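Local coordinates for protein ArCE4A (Arthrobacter sp. AW19M34-1, PDB 5LFZ) that probably removes acetyl groups from N-acetylated sugar polymers as a metal-dependent carbohydrate esterase of family CE4, at residues P35-L46 with T68-H77. Numbering follows the deposited sequence.
Sequences PGEYTNRLLDEL and TLKRMVDEGH
A salt-bridge network joins two neighbouring, nearly parallel helices on the outside of the deacetylase barrel: Arg71, reaching across from 68-77, binds Asp44 on 35-46 and Glu75 in its own segment. Asp44 OD1 takes both terminal nitrogens end-on from one face of its carboxylate, with Arg71 NH2 at 3.0 Å. Glu75 instead lies side-on, one oxygen to each donor, and Arg71 NE meets Glu75 OE2 at 2.8 Å. Asn40 adds a fifth bond: its OD1 offers a lone pair in the amide plane to Arg71 NH1 (3.0 Å, N-H...O 157°), and amide and guanidinium lie nearly coplanar. A bend at chi3 (70°) helps lay the guanidinium over Leu43, whose CB sits against one face, offset toward the rim. Cutting Arg71 back to an alanine would probably leave Asp44 and Glu75 without the positive charge they share, and Leu43 CB without the guanidinium that lies over it. The other end of the Asn40 amide is used too, ND2 donating to Thr68 OG1 at 2.9 Å.

In the NodB homology fold, a distorted beta/alpha barrel, both helices pack over strand 54-57, and Phe55 from that strand touches Leu43, Leu46 and Met72. Beneath the polar layer, with OG1 of Thr39 beside the backbone N (chi1 -53°), CG2 is left anti to that N and packs on Thr68 CG2 at 3.6 Å, also meeting Met72 CE; Thr39 OG1 is hydrogen-bonded to the Asp174 carboxylate. Leu43 CD2 approaches the His77 ring obliquely, 3.5 Å from His77 NE2. That nitrogen shares a water, lying in the ring plane, with Leu43 O and Glu75 OE1, while His77 ND1 is hydrogen-bonded to the backbone N of Ala53. Toward the nickel side, Pro35 CG rests on Leu69 CD1 at 3.8 Å, the proline side chain about 11 Å from the metal.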
# COMPACT_ATOMS: atom_id res chain seq x y z
N PRO A 35 -3.27 2.62 9.70
CA PRO A 35 -4.71 2.91 9.74
C PRO A 35 -5.04 4.20 10.48
O PRO A 35 -4.22 4.73 11.24
CB PRO A 35 -5.28 1.70 10.47
CG PRO A 35 -4.15 1.23 11.34
CD PRO A 35 -2.90 1.49 10.57
N GLY A 36 -6.24 4.71 10.24
CA GLY A 36 -6.71 5.90 10.92
C GLY A 36 -8.22 5.94 10.92
O GLY A 36 -8.87 4.93 10.66
N GLU A 37 -8.77 7.12 11.19
CA GLU A 37 -10.21 7.28 11.39
C GLU A 37 -11.01 7.07 10.11
O GLU A 37 -12.24 6.91 10.17
CB GLU A 37 -10.50 8.66 11.96
CG GLU A 37 -10.13 9.78 11.01
CD GLU A 37 -10.09 11.14 11.69
OE1 GLU A 37 -11.16 11.74 11.87
OE2 GLU A 37 -8.98 11.58 12.05
N TYR A 38 -10.34 7.07 8.96
CA TYR A 38 -11.05 6.91 7.69
C TYR A 38 -10.92 5.51 7.10
O TYR A 38 -11.59 5.19 6.12
CB TYR A 38 -10.55 7.94 6.66
CG TYR A 38 -10.57 9.36 7.16
CD1 TYR A 38 -11.75 10.08 7.24
CD2 TYR A 38 -9.39 9.99 7.55
CE1 TYR A 38 -11.77 11.39 7.69
CE2 TYR A 38 -9.40 11.30 8.00
CZ TYR A 38 -10.59 11.99 8.07
OH TYR A 38 -10.60 13.30 8.53
N THR A 39 -10.08 4.68 7.71
CA THR A 39 -9.77 3.38 7.13
C THR A 39 -10.99 2.47 7.00
O THR A 39 -11.16 1.78 5.99
CB THR A 39 -8.69 2.67 7.95
OG1 THR A 39 -7.56 3.54 8.10
CG2 THR A 39 -8.24 1.38 7.25
N ASN A 40 -11.85 2.46 8.01
CA ASN A 40 -13.02 1.59 7.93
C ASN A 40 -14.02 2.03 6.86
O ASN A 40 -14.63 1.19 6.20
CB ASN A 40 -13.68 1.49 9.29
CG ASN A 40 -12.98 0.50 10.18
OD1 ASN A 40 -13.18 -0.70 10.07
ND2 ASN A 40 -12.11 1.00 11.05
N ARG A 41 -14.20 3.34 6.69
CA ARG A 41 -15.05 3.83 5.61
C ARG A 41 -14.44 3.45 4.27
O ARG A 41 -15.15 3.08 3.34
CB ARG A 41 -15.23 5.35 5.70
CG ARG A 41 -16.15 5.78 6.83
CD ARG A 41 -15.98 7.24 7.18
NE ARG A 41 -16.41 8.11 6.09
CZ ARG A 41 -16.15 9.41 6.04
NH1 ARG A 41 -15.47 9.99 7.02
NH2 ARG A 41 -16.59 10.13 5.02
N LEU A 42 -13.12 3.51 4.20
CA LEU A 42 -12.39 3.12 3.00
C LEU A 42 -12.62 1.64 2.70
O LEU A 42 -12.89 1.25 1.56
CB LEU A 42 -10.90 3.43 3.20
CG LEU A 42 -9.90 3.18 2.09
CD1 LEU A 42 -10.48 3.67 0.81
CD2 LEU A 42 -8.61 3.93 2.40
N LEU A 43 -12.54 0.81 3.74
CA LEU A 43 -12.76 -0.62 3.58
C LEU A 43 -14.21 -0.91 3.20
O LEU A 43 -14.48 -1.84 2.43
CB LEU A 43 -12.40 -1.35 4.87
CG LEU A 43 -10.91 -1.45 5.20
CD1 LEU A 43 -10.73 -1.92 6.63
CD2 LEU A 43 -10.22 -2.42 4.25
N ASP A 44 -15.13 -0.12 3.75
CA ASP A 44 -16.54 -0.26 3.40
C ASP A 44 -16.74 -0.02 1.91
O ASP A 44 -17.42 -0.79 1.24
CB ASP A 44 -17.40 0.71 4.21
CG ASP A 44 -17.54 0.30 5.67
OD1 ASP A 44 -17.20 -0.85 6.02
OD2 ASP A 44 -17.99 1.14 6.47
N GLU A 45 -16.14 1.06 1.39
CA GLU A 45 -16.29 1.40 -0.02
C GLU A 45 -15.67 0.34 -0.92
O GLU A 45 -16.24 -0.04 -1.94
CB GLU A 45 -15.68 2.77 -0.31
CG GLU A 45 -16.34 3.94 0.41
CD GLU A 45 -17.80 4.13 0.04
OE1 GLU A 45 -18.20 3.72 -1.07
OE2 GLU A 45 -18.56 4.68 0.87
N LEU A 46 -14.48 -0.13 -0.54
CA LEU A 46 -13.81 -1.17 -1.30
C LEU A 46 -14.65 -2.44 -1.34
O LEU A 46 -14.76 -3.09 -2.38
CB LEU A 46 -12.42 -1.45 -0.72
CG LEU A 46 -11.41 -0.34 -0.99
CD1 LEU A 46 -10.15 -0.57 -0.16
CD2 LEU A 46 -11.08 -0.28 -2.48
N THR A 68 -9.29 -3.38 12.79
CA THR A 68 -9.25 -2.88 11.42
C THR A 68 -8.23 -3.65 10.58
O THR A 68 -8.48 -3.93 9.41
CB THR A 68 -8.95 -1.36 11.40
OG1 THR A 68 -9.96 -0.68 12.15
CG2 THR A 68 -8.95 -0.83 9.98
N LEU A 69 -7.10 -4.04 11.18
CA LEU A 69 -6.15 -4.86 10.44
C LEU A 69 -6.72 -6.26 10.20
O LEU A 69 -6.50 -6.85 9.15
CB LEU A 69 -4.80 -4.94 11.17
CG LEU A 69 -3.79 -4.00 10.53
CD1 LEU A 69 -4.14 -2.54 10.84
CD2 LEU A 69 -2.37 -4.32 10.96
N LYS A 70 -7.47 -6.77 11.17
CA LYS A 70 -8.13 -8.05 10.98
C LYS A 70 -9.12 -7.96 9.82
O LYS A 70 -9.28 -8.92 9.07
CB LYS A 70 -8.83 -8.52 12.25
CG LYS A 70 -7.87 -8.98 13.35
CD LYS A 70 -8.64 -9.62 14.49
CE LYS A 70 -7.76 -9.83 15.71
NZ LYS A 70 -7.31 -8.52 16.28
N ARG A 71 -9.76 -6.80 9.66
CA ARG A 71 -10.65 -6.59 8.52
C ARG A 71 -9.90 -6.73 7.20
O ARG A 71 -10.40 -7.32 6.25
CB ARG A 71 -11.32 -5.22 8.56
CG ARG A 71 -12.54 -5.08 9.43
CD ARG A 71 -13.31 -3.82 9.06
NE ARG A 71 -13.96 -3.93 7.76
CZ ARG A 71 -14.65 -2.95 7.18
NH1 ARG A 71 -14.77 -1.77 7.78
NH2 ARG A 71 -15.21 -3.14 5.99
N MET A 72 -8.70 -6.16 7.15
CA MET A 72 -7.90 -6.20 5.93
C MET A 72 -7.62 -7.63 5.50
O MET A 72 -7.75 -7.98 4.33
CB MET A 72 -6.60 -5.44 6.12
CG MET A 72 -6.80 -3.95 6.36
SD MET A 72 -5.27 -3.09 6.73
CE MET A 72 -5.87 -1.40 6.79
N VAL A 73 -7.23 -8.47 6.46
CA VAL A 73 -6.97 -9.88 6.18
C VAL A 73 -8.27 -10.59 5.81
O VAL A 73 -8.32 -11.29 4.80
CB VAL A 73 -6.32 -10.57 7.39
CG1 VAL A 73 -6.19 -12.08 7.13
CG2 VAL A 73 -4.96 -9.94 7.68
N ASP A 74 -9.30 -10.40 6.63
CA ASP A 74 -10.57 -11.09 6.44
C ASP A 74 -11.25 -10.75 5.11
O ASP A 74 -11.96 -11.58 4.55
CB ASP A 74 -11.54 -10.76 7.59
CG ASP A 74 -11.29 -11.61 8.83
OD1 ASP A 74 -10.48 -12.56 8.76
OD2 ASP A 74 -11.90 -11.33 9.89
N GLU A 75 -11.03 -9.54 4.60
CA GLU A 75 -11.79 -9.09 3.44
C GLU A 75 -10.96 -9.03 2.15
O GLU A 75 -11.36 -8.40 1.17
CB GLU A 75 -12.43 -7.73 3.74
CG GLU A 75 -13.50 -7.83 4.83
CD GLU A 75 -14.01 -6.48 5.32
OE1 GLU A 75 -14.03 -5.52 4.53
OE2 GLU A 75 -14.40 -6.39 6.50
N GLY A 76 -9.81 -9.70 2.15
CA GLY A 76 -9.09 -9.95 0.92
C GLY A 76 -7.99 -8.96 0.56
O GLY A 76 -7.42 -9.03 -0.52
N HIS A 77 -7.68 -8.06 1.48
CA HIS A 77 -6.65 -7.05 1.23
C HIS A 77 -5.27 -7.56 1.63
O HIS A 77 -5.14 -8.65 2.22
CB HIS A 77 -7.00 -5.76 1.97
CG HIS A 77 -8.39 -5.28 1.69
ND1 HIS A 77 -8.74 -4.69 0.50
CD2 HIS A 77 -9.52 -5.35 2.43
CE1 HIS A 77 -10.03 -4.39 0.52
NE2 HIS A 77 -10.52 -4.78 1.68
O HOH W 1 -12.86 -2.53 12.00
O HOH W 2 -13.10 -4.33 2.24